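Local coordinates for protein D-xylonate dehydratase (Caulobacter crescentus, PDB 5OYN) that catalyses the dehydration of D-xylonate to 2-dehydro-3-deoxy-D-arabinonate in D-xylose degradation, and also dehydrates D-gluconate, using a [2Fe-2S] cluster and magnesium, at residues Thr492-Arg497 / Ser504-Ala510; Ala429-Val433 / Leu523-Ile529; Met163-His168 / Asp198-Ala204; Gly284-Gln290 / Phe401-Lys405. All coordinates share one frame; numbering follows the deposited sequence.

Contacts 1 and 4 are buried and touch each other. Their centres are 9 Å apart, and strands 401-404 and 507-511 are neighbours in one sheet. Contact 2 is partly buried, farther out on the sheet that also holds strand 492-494 of contact 1. Contact 3 is also partly buried, about 17 Å from contact 1 between nearest atoms, and reaches other subunits. Contacts 1 and 2 rest largely on backbone hydrogen bonds, between strands and from the loops or turns beside them, with a hydroxyl adding a bond in each. Contact 4 joins the two family regions by apolar packing and a water. Contact 3 uses a histidine, a serine and two waters against a helix end.

Contact 1 (Thr492-Arg497 / Ser504-Ala510); sequences TLGDGR and SPSILNA
L493 and I507 pair across the two strands. CD1 of L493 packs on CG2 of I507 at 3.6 Å. The backbones bridge here too: I507 N donates to T492 O at 2.9 Å, and G494 N donates to I507 O at 3.2 Å. One residue earlier the side chains bond. T492 holds OG1 between its backbone N and carbonyl carbon (chi1 37°), which turns the hydroxyl to S506. T492 OG1 donates to S506 OG at 2.7 Å. Past the strand, the loop at D495 and G496 still follows 508-510. A510 CB rests 3.5 Å from G494 O, and N509 N donates to G496 O at 3.0 Å. L508 reaches with CD2 to the backbone of R497, 3.5 Å from its C atom. N509 OD1 lies beside CG of R497, with the amide and guanidinium planes 34° apart.

A second shell fixes these groups. S506 OG also bonds Q498 OE1, Q290 anchors the N509 amide, and the D495 carboxylate takes backbone N-H groups of G461, A462 and S514. R497 NE bonds N288 OD1, and its guanidinium lies beside the magnesium ligands E101 and E472. A single parallel bridge joins strand 492-494, outermost of its sheet within this chain, to strand 507-511. The loop after 492-494 brings R497 to the magnesium site.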
loop_
_atom_site.group_PDB
_atom_site.type_symbol
_atom_site.label_atom_id
_atom_site.label_comp_id
_atom_site.label_asym_id
_atom_site.label_seq_id
_atom_site.Cartn_x
_atom_site.Cartn_y
_atom_site.Cartn_z
ATOM N N THR A 492 -28.077 24.129 31.029
ATOM C CA THR A 492 -27.653 22.742 31.117
ATOM C C THR A 492 -26.471 22.660 32.061
ATOM O O THR A 492 -25.635 23.571 32.109
ATOM C CB THR A 492 -27.275 22.168 29.736
ATOM O OG1 THR A 492 -26.621 23.178 28.951
ATOM C CG2 THR A 492 -28.514 21.678 28.990
ATOM N N LEU A 493 -26.421 21.570 32.828
ATOM C CA LEU A 493 -25.350 21.375 33.792
ATOM C C LEU A 493 -25.215 19.887 34.080
ATOM O O LEU A 493 -26.220 19.175 34.140
ATOM C CB LEU A 493 -25.629 22.158 35.080
ATOM C CG LEU A 493 -24.787 21.814 36.309
ATOM C CD1 LEU A 493 -24.451 23.084 37.028
ATOM C CD2 LEU A 493 -25.549 20.881 37.236
ATOM N N GLY A 494 -23.977 19.428 34.257
ATOM C CA GLY A 494 -23.742 18.029 34.580
ATOM C C GLY A 494 -22.290 17.783 34.928
ATOM O O GLY A 494 -21.426 18.644 34.727
ATOM N N ASP A 495 -22.032 16.584 35.461
ATOM C CA ASP A 495 -20.680 16.172 35.827
ATOM C C ASP A 495 -19.980 15.400 34.709
ATOM O O ASP A 495 -18.876 14.878 34.922
ATOM C CB ASP A 495 -20.691 15.340 37.124
ATOM C CG ASP A 495 -21.461 14.024 36.991
ATOM O OD1 ASP A 495 -22.212 13.863 36.003
ATOM O OD2 ASP A 495 -21.316 13.144 37.877
ATOM N N GLY A 496 -20.602 15.316 33.533
ATOM C CA GLY A 496 -19.975 14.802 32.342
ATOM C C GLY A 496 -19.523 15.912 31.414
ATOM O O GLY A 496 -19.321 17.062 31.822
ATOM N N ARG A 497 -19.363 15.553 30.136
ATOM C CA ARG A 497 -18.843 16.434 29.088
ATOM C C ARG A 497 -19.899 16.612 27.998
ATOM O O ARG A 497 -21.023 16.120 28.103
ATOM C CB ARG A 497 -17.531 15.877 28.515
ATOM C CG ARG A 497 -16.626 15.198 29.558
ATOM C CD ARG A 497 -15.233 14.870 29.043
ATOM N NE ARG A 497 -15.252 14.634 27.606
ATOM C CZ ARG A 497 -15.493 13.455 27.041
ATOM N NH1 ARG A 497 -15.713 12.396 27.795
ATOM N NH2 ARG A 497 -15.509 13.342 25.721
ATOM N N SER A 504 -24.367 24.254 22.827
ATOM C CA SER A 504 -25.089 24.408 24.082
ATOM C C SER A 504 -24.197 25.131 25.077
ATOM O O SER A 504 -23.084 24.647 25.342
ATOM C CB SER A 504 -25.494 23.047 24.643
ATOM O OG SER A 504 -26.445 22.415 23.819
ATOM N N PRO A 505 -24.622 26.271 25.661
ATOM C CA PRO A 505 -23.794 26.954 26.676
ATOM C C PRO A 505 -23.836 26.234 28.018
ATOM O O PRO A 505 -24.329 26.749 29.011
ATOM C CB PRO A 505 -24.431 28.348 26.737
ATOM C CG PRO A 505 -25.870 28.109 26.417
ATOM C CD PRO A 505 -25.922 26.936 25.459
ATOM N N SER A 506 -23.322 25.014 28.045
ATOM C CA SER A 506 -23.507 24.162 29.204
ATOM C C SER A 506 -22.482 24.476 30.282
ATOM O O SER A 506 -21.423 25.050 30.025
ATOM C CB SER A 506 -23.393 22.685 28.820
ATOM O OG SER A 506 -24.364 22.312 27.861
ATOM N N ILE A 507 -22.812 24.068 31.505
ATOM C CA ILE A 507 -21.873 24.041 32.618
ATOM C C ILE A 507 -21.364 22.609 32.747
ATOM O O ILE A 507 -22.140 21.683 33.017
ATOM C CB ILE A 507 -22.529 24.538 33.916
ATOM C CG1 ILE A 507 -22.769 26.039 33.825
ATOM C CG2 ILE A 507 -21.631 24.254 35.122
ATOM C CD1 ILE A 507 -24.151 26.446 34.246
ATOM N N LEU A 508 -20.058 22.428 32.562
ATOM C CA LEU A 508 -19.503 21.127 32.222
ATOM C C LEU A 508 -18.356 20.762 33.141
ATOM O O LEU A 508 -17.754 21.621 33.787
ATOM C CB LEU A 508 -18.966 21.099 30.786
ATOM C CG LEU A 508 -20.017 21.293 29.718
ATOM C CD1 LEU A 508 -19.574 22.393 28.798
ATOM C CD2 LEU A 508 -20.182 19.994 28.983
ATOM N N ASN A 509 -18.036 19.464 33.127
ATOM C CA ASN A 509 -16.846 18.906 33.774
ATOM C C ASN A 509 -16.876 19.112 35.285
ATOM O O ASN A 509 -15.828 19.293 35.916
ATOM C CB ASN A 509 -15.556 19.496 33.183
ATOM C CG ASN A 509 -15.491 19.380 31.665
ATOM O OD1 ASN A 509 -16.218 18.592 31.050
ATOM N ND2 ASN A 509 -14.610 20.166 31.053
ATOM N N ALA A 510 -18.075 19.084 35.870
ATOM C CA ALA A 510 -18.237 19.442 37.274
ATOM C C ALA A 510 -17.481 18.461 38.155
ATOM O O ALA A 510 -17.747 17.256 38.126
ATOM C CB ALA A 510 -19.717 19.470 37.651
#

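Contact 2 (Ala429-Val433 / Leu523-Ile529); sequences ARAIV and LRTGDTI
L523 meets V433 just before the chain turns into an antiparallel strand pairing within the mixed sheet. Its CD2 lies 3.5 Å from V433 CG2, while CD1 leans on A431 CB. R524 opens a type II beta turn that ends at D527. Its backbone N donates to D527 OD1, which also takes a salt bridge from R550. T525 OG1 stands beside its backbone N (chi1 -57°) and accepts from V433 N at 3.1 Å, at a fairly straight 164°. A valine here, having no hydroxyl, would probably leave V433 N lacking this acceptor. G526 N donates to A431 O at 2.9 Å. G526 has positive phi, and a CB at these angles would press on the carbonyl O of T525. G526 CA lies 3.8 Å from R430 CG and stands at the edge of the R430 guanidinium, near its plane. I432 CD1 lies over one face of that group, and R430 NH2 bonds L449 O. D527 O accepts from A431 N. T528 faces R430 as a non-hydrogen-bonded pair. I529 and A429 close the run as a hydrogen-bonded pair, I529 N to A429 O at 2.8 Å and A429 N to I529 O at 2.9 Å.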
loop_
_atom_site.group_PDB
_atom_site.type_symbol
_atom_site.label_atom_id
_atom_site.label_comp_id
_atom_site.label_asym_id
_atom_site.label_seq_id
_atom_site.Cartn_x
_atom_site.Cartn_y
_atom_site.Cartn_z
ATOM N N ALA A 429 -33.103 29.003 38.319
ATOM C CA ALA A 429 -33.872 28.020 37.571
ATOM C C ALA A 429 -34.164 26.809 38.447
ATOM O O ALA A 429 -33.561 26.610 39.508
ATOM C CB ALA A 429 -33.150 27.596 36.289
ATOM N N ARG A 430 -35.102 25.994 37.973
ATOM C CA ARG A 430 -35.587 24.824 38.692
ATOM C C ARG A 430 -34.923 23.574 38.126
ATOM O O ARG A 430 -35.052 23.284 36.932
ATOM C CB ARG A 430 -37.106 24.726 38.572
ATOM C CG ARG A 430 -37.699 23.506 39.238
ATOM C CD ARG A 430 -39.167 23.702 39.410
ATOM N NE ARG A 430 -39.894 23.466 38.173
ATOM C CZ ARG A 430 -40.299 22.259 37.794
ATOM N NH1 ARG A 430 -40.030 21.199 38.567
ATOM N NH2 ARG A 430 -40.967 22.113 36.649
ATOM N N ALA A 431 -34.240 22.823 38.984
ATOM C CA ALA A 431 -33.461 21.686 38.519
ATOM C C ALA A 431 -34.364 20.539 38.062
ATOM O O ALA A 431 -35.326 20.180 38.743
ATOM C CB ALA A 431 -32.520 21.212 39.625
ATOM N N ILE A 432 -34.051 19.972 36.898
ATOM C CA ILE A 432 -34.627 18.714 36.421
ATOM C C ILE A 432 -33.463 17.739 36.304
ATOM O O ILE A 432 -32.669 17.826 35.357
ATOM C CB ILE A 432 -35.354 18.870 35.084
ATOM C CG1 ILE A 432 -36.198 20.152 35.083
ATOM C CG2 ILE A 432 -36.187 17.629 34.786
ATOM C CD1 ILE A 432 -37.512 20.035 35.831
ATOM N N VAL A 433 -33.351 16.816 37.259
ATOM C CA VAL A 433 -32.169 15.973 37.416
ATOM C C VAL A 433 -32.398 14.619 36.760
ATOM O O VAL A 433 -33.473 14.015 36.898
ATOM C CB VAL A 433 -31.813 15.810 38.904
ATOM C CG1 VAL A 433 -30.554 14.958 39.076
ATOM C CG2 VAL A 433 -31.635 17.172 39.533
ATOM N N LEU A 523 -28.410 16.761 45.007
ATOM C CA LEU A 523 -29.400 17.612 44.359
ATOM C C LEU A 523 -30.609 16.787 43.923
ATOM O O LEU A 523 -30.501 15.600 43.604
ATOM C CB LEU A 523 -28.776 18.335 43.170
ATOM C CG LEU A 523 -29.646 19.141 42.207
ATOM C CD1 LEU A 523 -29.751 20.600 42.629
ATOM C CD2 LEU A 523 -29.026 19.059 40.836
ATOM N N ARG A 524 -31.781 17.411 43.961
ATOM C CA ARG A 524 -33.014 16.721 43.620
ATOM C C ARG A 524 -33.868 17.629 42.756
ATOM O O ARG A 524 -33.822 18.855 42.884
ATOM C CB ARG A 524 -33.798 16.291 44.869
ATOM C CG ARG A 524 -32.964 15.590 45.931
ATOM C CD ARG A 524 -32.751 14.122 45.603
ATOM N NE ARG A 524 -32.009 13.408 46.642
ATOM C CZ ARG A 524 -30.735 13.032 46.529
ATOM N NH1 ARG A 524 -30.056 13.311 45.419
ATOM N NH2 ARG A 524 -30.135 12.380 47.525
ATOM N N THR A 525 -34.638 17.011 41.859
ATOM C CA THR A 525 -35.524 17.758 40.975
ATOM C C THR A 525 -36.423 18.683 41.794
ATOM O O THR A 525 -36.812 18.365 42.919
ATOM C CB THR A 525 -36.351 16.779 40.133
ATOM O OG1 THR A 525 -35.463 15.921 39.404
ATOM C CG2 THR A 525 -37.242 17.501 39.150
ATOM N N GLY A 526 -36.724 19.856 41.242
ATOM C CA GLY A 526 -37.522 20.837 41.933
ATOM C C GLY A 526 -36.733 21.833 42.759
ATOM O O GLY A 526 -37.254 22.920 43.059
ATOM N N ASP A 527 -35.495 21.500 43.136
ATOM C CA ASP A 527 -34.619 22.464 43.787
ATOM C C ASP A 527 -34.395 23.673 42.881
ATOM O O ASP A 527 -34.682 23.657 41.680
ATOM C CB ASP A 527 -33.273 21.834 44.139
ATOM C CG ASP A 527 -33.394 20.718 45.165
ATOM O OD1 ASP A 527 -32.362 20.062 45.456
ATOM O OD2 ASP A 527 -34.519 20.490 45.675
ATOM N N THR A 528 -33.878 24.739 43.474
ATOM C CA THR A 528 -33.631 25.978 42.755
ATOM C C THR A 528 -32.131 26.222 42.712
ATOM O O THR A 528 -31.455 26.160 43.745
ATOM C CB THR A 528 -34.388 27.147 43.398
ATOM O OG1 THR A 528 -35.749 27.117 42.947
ATOM C CG2 THR A 528 -33.776 28.500 43.023
ATOM N N ILE A 529 -31.615 26.447 41.501
ATOM C CA ILE A 529 -30.200 26.713 41.266
ATOM C C ILE A 529 -30.056 28.172 40.857
ATOM O O ILE A 529 -30.854 28.691 40.064
ATOM C CB ILE A 529 -29.618 25.772 40.191
ATOM C CG1 ILE A 529 -29.713 24.316 40.661
ATOM C CG2 ILE A 529 -28.177 26.149 39.875
ATOM C CD1 ILE A 529 -28.644 23.389 40.100
#

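Contact 3 (Met163-His168 / Asp198-Ala204); sequences MLDGWH and DRAASSA
H168 turns its ring toward S202 and R199 by placing CG anti to the backbone N (chi1 -153°). M163 reaches A204 through a chain that is bent at its last torsion. The imidazole is held on two sides. R199 CA sits over one face, 4.1 Å from the ring centroid and only 6° off the normal, a CH-pi contact. S202 OG comes in at the edge, near the ring plane, and shares a hydrogen bond with H168 ND1 at 3.1 Å. Either atom could be the donor. R199 CG packs at 3.5 Å on H168 CD2, and that carbon also lies over one face of the guanidinium. The two planes are 62° apart.

Two waters fill in the polar links. One accepts from W167 N and donates to S202 O at 2.8 Å. The other donates to W167 O at 2.8 Å and also bonds S202 OG. G166 passes close to the helix end, with its CA 3.3 Å from S202 O. G166 has no side chain to come between. At the start of 163-168, M163 SD rests 3.6 Å from A204 CB, and its CE lies near S203 O.

Other subunits cover the outside. R334 of the third subunit makes a cation-pi contact with W167, and R241 of that subunit bonds A204 O. N42 of the second subunit packs on M163. The contact seats the end of helix 193-202 on a loop at the tetramer interface, with the M163 side chain about 7 Å from the [2Fe-2S] cluster.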
loop_
_atom_site.group_PDB
_atom_site.type_symbol
_atom_site.label_atom_id
_atom_site.label_comp_id
_atom_site.label_asym_id
_atom_site.label_seq_id
_atom_site.Cartn_x
_atom_site.Cartn_y
_atom_site.Cartn_z
ATOM N N MET A 163 -12.017 17.299 7.742
ATOM C CA MET A 163 -12.635 16.967 6.468
ATOM C C MET A 163 -12.956 18.232 5.680
ATOM O O MET A 163 -12.873 19.356 6.187
ATOM C CB MET A 163 -13.919 16.174 6.686
ATOM C CG MET A 163 -13.697 14.759 7.124
ATOM S SD MET A 163 -15.220 13.963 7.647
ATOM C CE MET A 163 -15.858 15.119 8.857
ATOM N N LEU A 164 -13.337 18.042 4.418
ATOM C CA LEU A 164 -13.779 19.158 3.596
ATOM C C LEU A 164 -15.139 19.661 4.088
ATOM O O LEU A 164 -15.797 19.026 4.917
ATOM C CB LEU A 164 -13.855 18.734 2.134
ATOM C CG LEU A 164 -12.544 18.259 1.512
ATOM C CD1 LEU A 164 -12.791 17.696 0.111
ATOM C CD2 LEU A 164 -11.535 19.395 1.486
ATOM N N ASP A 165 -15.556 20.822 3.578
ATOM C CA ASP A 165 -16.871 21.355 3.933
ATOM C C ASP A 165 -17.961 20.387 3.496
ATOM O O ASP A 165 -17.894 19.800 2.418
ATOM C CB ASP A 165 -17.141 22.709 3.264
ATOM C CG ASP A 165 -16.145 23.794 3.638
ATOM O OD1 ASP A 165 -15.448 23.680 4.684
ATOM O OD2 ASP A 165 -16.081 24.788 2.861
ATOM N N GLY A 166 -18.985 20.238 4.322
ATOM C CA GLY A 166 -20.142 19.433 3.974
ATOM C C GLY A 166 -21.296 20.346 3.605
ATOM O O GLY A 166 -21.446 21.432 4.172
ATOM N N TRP A 167 -22.099 19.899 2.638
ATOM C CA TRP A 167 -23.213 20.689 2.129
ATOM C C TRP A 167 -24.465 19.832 2.019
ATOM O O TRP A 167 -24.398 18.655 1.651
ATOM C CB TRP A 167 -22.893 21.287 0.775
ATOM C CG TRP A 167 -21.785 22.281 0.784
ATOM C CD1 TRP A 167 -20.450 22.025 0.664
ATOM C CD2 TRP A 167 -21.912 23.697 0.879
ATOM N NE1 TRP A 167 -19.736 23.199 0.680
ATOM C CE2 TRP A 167 -20.615 24.239 0.818
ATOM C CE3 TRP A 167 -22.997 24.560 1.018
ATOM C CZ2 TRP A 167 -20.378 25.603 0.899
ATOM C CZ3 TRP A 167 -22.760 25.911 1.098
ATOM C CH2 TRP A 167 -21.462 26.421 1.034
ATOM N N HIS A 168 -25.607 20.425 2.354
ATOM C CA HIS A 168 -26.901 19.763 2.209
ATOM C C HIS A 168 -27.875 20.836 1.768
ATOM O O HIS A 168 -28.135 21.780 2.520
ATOM C CB HIS A 168 -27.359 19.099 3.506
ATOM C CG HIS A 168 -28.270 17.922 3.312
ATOM N ND1 HIS A 168 -27.849 16.730 2.756
ATOM C CD2 HIS A 168 -29.574 17.741 3.636
ATOM C CE1 HIS A 168 -28.854 15.872 2.734
ATOM N NE2 HIS A 168 -29.913 16.460 3.265
ATOM N N ASP A 198 -29.199 11.285 6.463
ATOM C CA ASP A 198 -28.598 11.769 5.221
ATOM C C ASP A 198 -27.902 13.106 5.397
ATOM O O ASP A 198 -26.853 13.336 4.780
ATOM C CB ASP A 198 -29.649 11.850 4.111
ATOM C CG ASP A 198 -30.153 10.475 3.696
ATOM O OD1 ASP A 198 -30.987 10.386 2.756
ATOM O OD2 ASP A 198 -29.708 9.477 4.320
ATOM N N ARG A 199 -28.465 13.991 6.225
ATOM C CA ARG A 199 -27.734 15.188 6.630
ATOM C C ARG A 199 -26.460 14.824 7.374
ATOM O O ARG A 199 -25.423 15.472 7.202
ATOM C CB ARG A 199 -28.602 16.084 7.513
ATOM C CG ARG A 199 -29.886 16.558 6.883
ATOM C CD ARG A 199 -30.880 16.977 7.940
ATOM N NE ARG A 199 -31.128 18.416 7.884
ATOM C CZ ARG A 199 -32.003 18.986 7.055
ATOM N NH1 ARG A 199 -32.710 18.233 6.219
ATOM N NH2 ARG A 199 -32.175 20.306 7.064
ATOM N N ALA A 200 -26.529 13.811 8.237
ATOM C CA ALA A 200 -25.337 13.370 8.947
ATOM C C ALA A 200 -24.277 12.908 7.961
ATOM O O ALA A 200 -23.101 13.273 8.078
ATOM C CB ALA A 200 -25.689 12.250 9.930
ATOM N N ALA A 201 -24.691 12.120 6.960
ATOM C CA ALA A 201 -23.758 11.626 5.955
ATOM C C ALA A 201 -23.154 12.769 5.151
ATOM O O ALA A 201 -21.960 12.746 4.821
ATOM C CB ALA A 201 -24.463 10.636 5.032
ATOM N N SER A 202 -23.961 13.780 4.825
ATOM C CA SER A 202 -23.428 14.934 4.114
ATOM C C SER A 202 -22.398 15.696 4.938
ATOM O O SER A 202 -21.611 16.461 4.371
ATOM C CB SER A 202 -24.561 15.868 3.706
ATOM O OG SER A 202 -24.999 15.584 2.397
ATOM N N SER A 203 -22.386 15.511 6.258
ATOM C CA SER A 203 -21.452 16.247 7.098
ATOM C C SER A 203 -20.026 15.725 6.985
ATOM O O SER A 203 -19.102 16.419 7.426
ATOM C CB SER A 203 -21.915 16.200 8.557
ATOM O OG SER A 203 -21.336 15.104 9.258
ATOM N N ALA A 204 -19.830 14.531 6.403
ATOM C CA ALA A 204 -18.535 13.860 6.334
ATOM C C ALA A 204 -18.226 13.568 4.873
ATOM O O ALA A 204 -18.361 12.428 4.423
ATOM C CB ALA A 204 -18.523 12.573 7.157
HETATM O O HOH W 1 -21.694 16.997 1.590
HETATM O O HOH W 2 -24.132 16.326 0.091
#

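Contact 4 (Gly284-Gln290 / Phe401-Lys405); sequences GGSTNAQ and FAIMK
T287 and Q290 face I403, F401 and K405 where a helix start packs on strand 401-404. G284 is the C-prime residue of the Schellman motif that ends helix 270-282. A type I turn follows from S286 to A289, where S286 OG accepts from N288 N at 2.8 Å, a capping bond before helix 289-299.

The apolar contacts centre on I403. Its CD1 reaches Q290 CB at 3.7 Å and also touches T287 CB. T287 CG2 lies 3.9 Å from K405 CG, the two side chains crossing at about a right angle.

One contact pairs an amide with a ring. Q290 leaves the helix with CG anti to the backbone N and bends at the next torsion (chi2 -87°), bringing its amide to the rim of F401. OE1 lies 3.6 Å from F401 CE2, near the ring plane, and the amide and ring planes are 73° apart. The amide is fixed from outside, since NE2 bonds L576 O and OE1 accepts from N509 ND2. An alanine in its place would probably leave L576 O and N509 ND2 without this partner and open a gap beside the F401 ring.

The polar link uses a water. K405 runs extended past the turn, with CE 4.0 Å from G285 O. The water accepts from K405 NZ at 3.3 Å and bonds T287 OG1 at 3.1 Å.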
loop_
_atom_site.group_PDB
_atom_site.type_symbol
_atom_site.label_atom_id
_atom_site.label_comp_id
_atom_site.label_asym_id
_atom_site.label_seq_id
_atom_site.Cartn_x
_atom_site.Cartn_y
_atom_site.Cartn_z
ATOM N N GLY A 284 -13.067 29.931 19.955
ATOM C CA GLY A 284 -14.302 29.223 20.241
ATOM C C GLY A 284 -14.097 27.741 20.459
ATOM O O GLY A 284 -14.988 26.940 20.149
ATOM N N GLY A 285 -12.942 27.359 21.004
ATOM C CA GLY A 285 -12.592 25.966 21.193
ATOM C C GLY A 285 -13.492 25.203 22.151
ATOM O O GLY A 285 -14.360 25.738 22.840
ATOM N N SER A 286 -13.235 23.903 22.201
ATOM C CA SER A 286 -14.081 22.961 22.909
ATOM C C SER A 286 -13.731 22.878 24.391
ATOM O O SER A 286 -12.557 22.900 24.779
ATOM C CB SER A 286 -13.942 21.582 22.276
ATOM O OG SER A 286 -14.092 20.552 23.238
ATOM N N THR A 287 -14.768 22.742 25.213
ATOM C CA THR A 287 -14.589 22.517 26.641
ATOM C C THR A 287 -13.799 21.255 26.939
ATOM O O THR A 287 -13.296 21.091 28.053
ATOM C CB THR A 287 -15.949 22.418 27.314
ATOM O OG1 THR A 287 -16.629 21.261 26.806
ATOM C CG2 THR A 287 -16.774 23.685 27.029
ATOM N N ASN A 288 -13.704 20.332 25.990
ATOM C CA ASN A 288 -12.879 19.166 26.247
ATOM C C ASN A 288 -11.405 19.523 26.256
ATOM O O ASN A 288 -10.599 18.753 26.791
ATOM C CB ASN A 288 -13.181 18.082 25.221
ATOM C CG ASN A 288 -14.561 17.516 25.388
ATOM O OD1 ASN A 288 -15.081 17.461 26.498
ATOM N ND2 ASN A 288 -15.171 17.097 24.294
ATOM N N ALA A 289 -11.039 20.684 25.700
ATOM C CA ALA A 289 -9.650 21.119 25.769
ATOM C C ALA A 289 -9.183 21.244 27.212
ATOM O O ALA A 289 -8.001 21.006 27.500
ATOM C CB ALA A 289 -9.463 22.442 25.025
ATOM N N GLN A 290 -10.107 21.579 28.145
ATOM C CA GLN A 290 -9.692 21.860 29.515
ATOM C C GLN A 290 -9.138 20.617 30.202
ATOM O O GLN A 290 -7.971 20.640 30.628
ATOM C CB GLN A 290 -10.837 22.505 30.300
ATOM C CG GLN A 290 -10.557 22.659 31.788
ATOM C CD GLN A 290 -10.935 21.439 32.607
ATOM O OE1 GLN A 290 -12.088 21.020 32.616
ATOM N NE2 GLN A 290 -9.962 20.867 33.304
ATOM N N PHE A 401 -15.426 22.991 40.962
ATOM C CA PHE A 401 -14.952 23.480 39.675
ATOM C C PHE A 401 -15.878 22.974 38.580
ATOM O O PHE A 401 -16.347 21.833 38.626
ATOM C CB PHE A 401 -13.505 23.033 39.408
ATOM C CG PHE A 401 -13.011 23.345 38.016
ATOM C CD1 PHE A 401 -12.299 24.509 37.768
ATOM C CD2 PHE A 401 -13.235 22.459 36.961
ATOM C CE1 PHE A 401 -11.838 24.809 36.498
ATOM C CE2 PHE A 401 -12.777 22.751 35.677
ATOM C CZ PHE A 401 -12.076 23.932 35.446
ATOM N N ALA A 402 -16.137 23.839 37.606
ATOM C CA ALA A 402 -16.815 23.501 36.363
ATOM C C ALA A 402 -16.571 24.667 35.427
ATOM O O ALA A 402 -16.140 25.732 35.864
ATOM C CB ALA A 402 -18.312 23.252 36.546
ATOM N N ILE A 403 -16.818 24.454 34.132
ATOM C CA ILE A 403 -16.651 25.515 33.147
ATOM C C ILE A 403 -17.905 25.605 32.295
ATOM O O ILE A 403 -18.626 24.616 32.104
ATOM C CB ILE A 403 -15.407 25.301 32.262
ATOM C CG1 ILE A 403 -15.433 23.915 31.625
ATOM C CG2 ILE A 403 -14.137 25.501 33.065
ATOM C CD1 ILE A 403 -14.361 23.738 30.582
ATOM N N MET A 404 -18.165 26.807 31.787
ATOM C CA MET A 404 -19.323 27.080 30.951
ATOM C C MET A 404 -18.853 27.536 29.579
ATOM O O MET A 404 -17.889 28.299 29.472
ATOM C CB MET A 404 -20.215 28.141 31.581
ATOM C CG MET A 404 -21.649 28.155 31.073
ATOM S SD MET A 404 -22.346 29.808 31.220
ATOM C CE MET A 404 -23.939 29.630 30.428
ATOM N N LYS A 405 -19.521 27.059 28.525
ATOM C CA LYS A 405 -19.118 27.418 27.165
ATOM C C LYS A 405 -19.664 28.806 26.862
ATOM O O LYS A 405 -20.787 28.974 26.393
ATOM C CB LYS A 405 -19.594 26.390 26.146
ATOM C CG LYS A 405 -18.662 26.303 24.917
ATOM C CD LYS A 405 -18.887 25.057 24.031
ATOM C CE LYS A 405 -18.304 25.279 22.628
ATOM N NZ LYS A 405 -18.060 24.029 21.822
HETATM O O HOH W 3 -17.850 21.644 24.022
#